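Local structure of FixK2 protein (Bradyrhizobium japonicum, 4I2O) at residues L202-L205 and H206-I210; L221-R224 and Q225-H228. The protein binds DNA as a CRP/FNR-superfamily transcription factor and probably regulates transcription linked to nitrogen fixation. The protein carries 1 engineered substitution. One frame throughout, in Å; residues are numbered along the deposited sequence.

Contact 1 of 2, residues L202-L205 and H206-I210; sequences LSQL and HTQGI. With nucleotides of chain C.
Gln204 and Gln208 lie side by side, one turn apart on the helix and pointing the same way, with their amide planes 57° apart. The closest side-chain approach is by Gln208 OE1, which rests 3.1 Å from the methylene Gln204 CG and takes a weak hydrogen bond from Gln204 NE2 at 3.4 Å. Gln204 comes alongside because its chain runs out fully extended, with CG anti to the backbone N (chi1 -176°). With an alanine in place of Gln208, the Gln204 amide would probably lose this weak acceptor and be freer to turn.

One residue back along each segment, Ser203 O is gripped by Thr207 N at 3.0 Å and by Thr207 OG1 at 3.2 Å, which arrive from opposite faces of its carbonyl plane. Water 1 also donates to this oxygen and sits in the plane of the His206 ring at its edge, 3.0 Å from His206 ND1. Ser203 OG turns to the DNA and donates to OP2 of DT9 of chain C, though the modelled length is doubtfully short.

The helix closes in a Schellman motif: Gly209 takes a positive phi of 89°, and Ile210 N reaches back to Leu205 O at 2.9 Å. This return brings Ile210 CD1 obliquely across to Leu205 CD2, 4.0 Å away.

Helix 195-207 is the second helix of the helix-turn-helix, the recognition helix in this family. Its Leu202 and Leu205 face inward onto Leu165 of helix 157-172 and Leu211 of strand 211-213. Leu205 and Ile210 also meet Leu227 of helix 224-228, and the His206 ring meets Phe213.

Contact 2 of 2, residues L221-R224 and Q225-H228; sequences LRNR and QRLH
Asn223 caps the short helix 224-228: this is a local N-cap contact, at the point where the chain leaves strand 218-221 and turns into that helix within the Crp-like helix-turn-helix domain. Asn223 OD1 accepts from Arg226 N at 2.9 Å, a nearly straight bond with an N-H...O angle of 166°. The donor stands above the amide plane of Asn223, well away from the lone-pair directions. A chi1 near 180° (-169°) turns the Asn223 amide away from its own backbone N and sets it over the first turn, where its oxygen takes the Arg226 N-H.

The same amide packs on the Arg226 side chain, crossing it at about a right angle, with Asn223 ND2 only 3.1 Å from Arg226 CD. The Arg226 chain bends about its CG-CD bond, and its NH2 bonds to Gln208 O, near the C-terminal end of helix 195-207.

Backbone bonds continue the turn, from Leu227 N to Asn223 O at 3.2 Å and from His228 N to Arg224 O at 2.8 Å. Arg224 leaves on another course: its extended chain carries the guanidinium over Leu221, whose CB lies 4.3 Å from the plane beneath its centre, and NE forms a salt bridge with Asp169 of helix 157-172.

On the buried side Leu221 CD2 meets Leu227 CD2 at 3.7 Å, the two side chains crossing at about a right angle. Leu227 goes on to pack against Ala162, Leu165 and Leu166 of helix 157-172. A short N-capped helix that follows the wing hairpin 211-213/218-221 and packs back on helix 157-172 fits the winged helix-turn-helix of CRP-family regulators.

Overall arrangement
Contact 1 ends a helix and contact 2 begins one, so the pair frames the hairpin of strands 211-213 and 218-221. Both combine a buried leucine side with a polar rim, and both lean on helix 157-172. Their chemistry differs with place: contact 1 finishes its helix with a glycine turn and carries a serine to the DNA backbone, whereas contact 2, about 13 Å from the nucleic acid at its nearest atom, starts its helix with an asparagine and directs arginines to protein partners. With centres 11 Å apart, the two touch directly: Arg222 N lies 2.8 Å from Ile210 O, a probable hydrogen bond.

Contact 1 of 2, residues L202-L205 and H206-I210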
loop_
_atom_site.group_PDB
_atom_site.type_symbol
_atom_site.label_atom_id
_atom_site.label_comp_id
_atom_site.label_asym_id
_atom_site.label_seq_id
_atom_site.Cartn_x
_atom_site.Cartn_y
_atom_site.Cartn_z
ATOM N N LEU A 202 2.476 16.085 18.426
ATOM C CA LEU A 202 1.354 16.068 19.400
ATOM C C LEU A 202 1.486 17.182 20.430
ATOM O O LEU A 202 0.498 17.838 20.781
ATOM C CB LEU A 202 1.255 14.709 20.098
ATOM C CG LEU A 202 0.892 13.571 19.182
ATOM C CD1 LEU A 202 1.008 12.256 20.008
ATOM C CD2 LEU A 202 -0.563 13.728 18.662
ATOM N N SER A 203 2.701 17.424 20.916
ATOM C CA SER A 203 2.913 18.554 21.834
ATOM C C SER A 203 2.537 19.889 21.233
ATOM O O SER A 203 1.931 20.733 21.877
ATOM C CB SER A 203 4.363 18.628 22.344
ATOM O OG SER A 203 4.659 17.570 23.259
ATOM N N GLN A 204 2.931 20.085 19.980
ATOM C CA GLN A 204 2.600 21.305 19.300
ATOM C C GLN A 204 1.088 21.489 19.111
ATOM O O GLN A 204 0.587 22.613 19.297
ATOM C CB GLN A 204 3.343 21.292 17.939
ATOM C CG GLN A 204 3.205 22.536 17.102
ATOM C CD GLN A 204 3.981 22.388 15.804
ATOM O OE1 GLN A 204 4.867 21.522 15.699
ATOM N NE2 GLN A 204 3.635 23.196 14.800
ATOM N N LEU A 205 0.378 20.402 18.751
ATOM C CA LEU A 205 -1.091 20.467 18.527
ATOM C C LEU A 205 -1.779 20.802 19.838
ATOM O O LEU A 205 -2.749 21.590 19.876
ATOM C CB LEU A 205 -1.650 19.147 17.948
ATOM C CG LEU A 205 -1.093 18.786 16.566
ATOM C CD1 LEU A 205 -1.463 17.297 16.182
ATOM C CD2 LEU A 205 -1.654 19.803 15.554
ATOM N N HIS A 206 -1.269 20.204 20.917
ATOM C CA HIS A 206 -1.775 20.526 22.260
ATOM C C HIS A 206 -1.614 21.999 22.608
ATOM O O HIS A 206 -2.554 22.656 23.099
ATOM C CB HIS A 206 -1.066 19.675 23.303
ATOM C CG HIS A 206 -1.551 19.930 24.709
ATOM N ND1 HIS A 206 -0.742 20.441 25.689
ATOM C CD2 HIS A 206 -2.769 19.744 25.281
ATOM C CE1 HIS A 206 -1.444 20.591 26.812
ATOM N NE2 HIS A 206 -2.675 20.155 26.590
ATOM N N THR A 207 -0.417 22.531 22.392
ATOM C CA THR A 207 -0.099 23.917 22.784
ATOM C C THR A 207 -0.948 24.892 21.962
ATOM O O THR A 207 -1.372 25.921 22.460
ATOM C CB THR A 207 1.401 24.210 22.544
ATOM O OG1 THR A 207 2.179 23.463 23.490
ATOM C CG2 THR A 207 1.696 25.683 22.710
ATOM N N GLN A 208 -1.264 24.515 20.719
ATOM C CA GLN A 208 -2.096 25.369 19.851
ATOM C C GLN A 208 -3.602 25.257 20.141
ATOM O O GLN A 208 -4.389 25.986 19.541
ATOM C CB GLN A 208 -1.865 25.009 18.377
ATOM C CG GLN A 208 -0.637 25.661 17.732
ATOM C CD GLN A 208 -0.166 24.883 16.523
ATOM O OE1 GLN A 208 1.013 24.569 16.407
ATOM N NE2 GLN A 208 -1.086 24.560 15.615
ATOM N N GLY A 209 -4.006 24.341 21.027
ATOM C CA GLY A 209 -5.412 24.229 21.398
ATOM C C GLY A 209 -6.170 23.267 20.481
ATOM O O GLY A 209 -7.402 23.147 20.566
ATOM N N ILE A 210 -5.449 22.568 19.612
ATOM C CA ILE A 210 -6.115 21.619 18.718
ATOM C C ILE A 210 -6.546 20.301 19.336
ATOM O O ILE A 210 -7.576 19.742 18.938
ATOM C CB ILE A 210 -5.335 21.456 17.394
ATOM C CG1 ILE A 210 -5.295 22.804 16.688
ATOM C CG2 ILE A 210 -5.991 20.378 16.483
ATOM C CD1 ILE A 210 -4.309 22.804 15.472
ATOM P P DT C 9 6.538 18.544 26.403
ATOM O OP1 DT C 9 5.893 19.467 27.358
ATOM O OP2 DT C 9 6.112 18.475 24.986
ATOM O "O5'" DT C 9 8.120 18.798 26.309
ATOM C "C5'" DT C 9 8.875 19.007 27.561
ATOM C "C4'" DT C 9 10.319 18.948 27.116
ATOM O "O4'" DT C 9 10.685 17.647 26.577
ATOM C "C3'" DT C 9 10.680 19.927 26.000
ATOM O "O3'" DT C 9 11.458 20.939 26.647
ATOM C "C2'" DT C 9 11.557 19.133 25.058
ATOM C "C1'" DT C 9 11.850 17.856 25.808
ATOM N N1 DT C 9 12.030 16.597 25.009
ATOM C C2 DT C 9 13.168 15.845 25.287
ATOM O O2 DT C 9 14.053 16.183 26.096
ATOM N N3 DT C 9 13.289 14.683 24.581
ATOM C C4 DT C 9 12.385 14.178 23.670
ATOM O O4 DT C 9 12.591 13.093 23.112
ATOM C C5 DT C 9 11.207 14.983 23.427
ATOM C C7 DT C 9 10.173 14.478 22.415
ATOM C C6 DT C 9 11.059 16.121 24.132
HETATM O O HOH W 1 2.077 20.288 24.827
#

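Contact 2 of 2, residues L221-R224 and Q225-H228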
loop_
_atom_site.group_PDB
_atom_site.type_symbol
_atom_site.label_atom_id
_atom_site.label_comp_id
_atom_site.label_asym_id
_atom_site.label_seq_id
_atom_site.Cartn_x
_atom_site.Cartn_y
_atom_site.Cartn_z
ATOM N N LEU A 221 -9.961 15.569 20.363
ATOM C CA LEU A 221 -9.752 16.594 19.332
ATOM C C LEU A 221 -10.692 17.758 19.593
ATOM O O LEU A 221 -11.914 17.592 19.650
ATOM C CB LEU A 221 -10.024 16.047 17.926
ATOM C CG LEU A 221 -9.190 14.848 17.554
ATOM C CD1 LEU A 221 -9.523 14.503 16.069
ATOM C CD2 LEU A 221 -7.688 15.248 17.697
ATOM N N ARG A 222 -10.122 18.940 19.746
ATOM C CA ARG A 222 -10.921 20.131 20.048
ATOM C C ARG A 222 -11.382 20.908 18.816
ATOM O O ARG A 222 -12.372 21.660 18.883
ATOM C CB ARG A 222 -10.137 21.088 20.960
ATOM C CG ARG A 222 -9.601 20.419 22.214
ATOM C CD ARG A 222 -9.703 21.335 23.398
ATOM N NE ARG A 222 -9.282 20.668 24.622
ATOM C CZ ARG A 222 -10.048 19.839 25.324
ATOM N NH1 ARG A 222 -11.283 19.571 24.915
ATOM N NH2 ARG A 222 -9.578 19.280 26.438
ATOM N N ASN A 223 -10.646 20.764 17.704
ATOM C CA ASN A 223 -11.036 21.405 16.445
ATOM C C ASN A 223 -10.620 20.519 15.280
ATOM O O ASN A 223 -9.445 20.562 14.859
ATOM C CB ASN A 223 -10.348 22.751 16.317
ATOM C CG ASN A 223 -10.913 23.596 15.177
ATOM O OD1 ASN A 223 -11.405 23.080 14.167
ATOM N ND2 ASN A 223 -10.860 24.904 15.354
ATOM N N ARG A 224 -11.550 19.697 14.771
ATOM C CA ARG A 224 -11.207 18.774 13.698
ATOM C C ARG A 224 -10.909 19.556 12.424
ATOM O O ARG A 224 -10.062 19.152 11.646
ATOM C CB ARG A 224 -12.326 17.733 13.465
ATOM C CG ARG A 224 -12.550 16.835 14.699
ATOM C CD ARG A 224 -13.804 15.932 14.575
ATOM N NE ARG A 224 -13.837 14.945 15.645
ATOM C CZ ARG A 224 -14.132 15.244 16.918
ATOM N NH1 ARG A 224 -14.419 16.502 17.249
ATOM N NH2 ARG A 224 -14.133 14.298 17.861
ATOM N N GLN A 225 -11.594 20.669 12.206
ATOM C CA GLN A 225 -11.331 21.457 10.992
ATOM C C GLN A 225 -9.895 21.963 10.958
ATOM O O GLN A 225 -9.205 21.848 9.916
ATOM C CB GLN A 225 -12.315 22.630 10.873
ATOM C CG GLN A 225 -12.268 23.361 9.531
ATOM C CD GLN A 225 -12.451 22.420 8.355
ATOM O OE1 GLN A 225 -13.490 21.739 8.241
ATOM N NE2 GLN A 225 -11.444 22.361 7.475
ATOM N N ARG A 226 -9.427 22.524 12.072
ATOM C CA ARG A 226 -8.040 22.995 12.089
ATOM C C ARG A 226 -7.072 21.873 11.840
ATOM O O ARG A 226 -6.038 22.055 11.205
ATOM C CB ARG A 226 -7.689 23.684 13.401
ATOM C CG ARG A 226 -8.149 25.131 13.455
ATOM C CD ARG A 226 -7.911 25.763 14.833
ATOM N NE ARG A 226 -6.502 26.044 15.095
ATOM C CZ ARG A 226 -5.998 26.160 16.318
ATOM N NH1 ARG A 226 -6.795 25.998 17.386
ATOM N NH2 ARG A 226 -4.704 26.415 16.469
ATOM N N LEU A 227 -7.382 20.690 12.359
ATOM C CA LEU A 227 -6.488 19.552 12.166
ATOM C C LEU A 227 -6.554 19.049 10.730
ATOM O O LEU A 227 -5.526 18.629 10.165
ATOM C CB LEU A 227 -6.836 18.416 13.167
ATOM C CG LEU A 227 -5.875 17.271 13.396
ATOM C CD1 LEU A 227 -4.572 17.793 14.014
ATOM C CD2 LEU A 227 -6.525 16.204 14.299
ATOM N N HIS A 228 -7.755 19.057 10.137
ATOM C CA HIS A 228 -7.898 18.681 8.729
ATOM C C HIS A 228 -7.063 19.648 7.894
ATOM O O HIS A 228 -6.468 19.250 6.883
ATOM C CB HIS A 228 -9.334 18.901 8.262
ATOM C CG HIS A 228 -10.013 17.676 7.755
ATOM N ND1 HIS A 228 -9.740 17.133 6.518
ATOM C CD2 HIS A 228 -10.985 16.902 8.310
ATOM C CE1 HIS A 228 -10.506 16.066 6.339
ATOM N NE2 HIS A 228 -11.264 15.900 7.413
#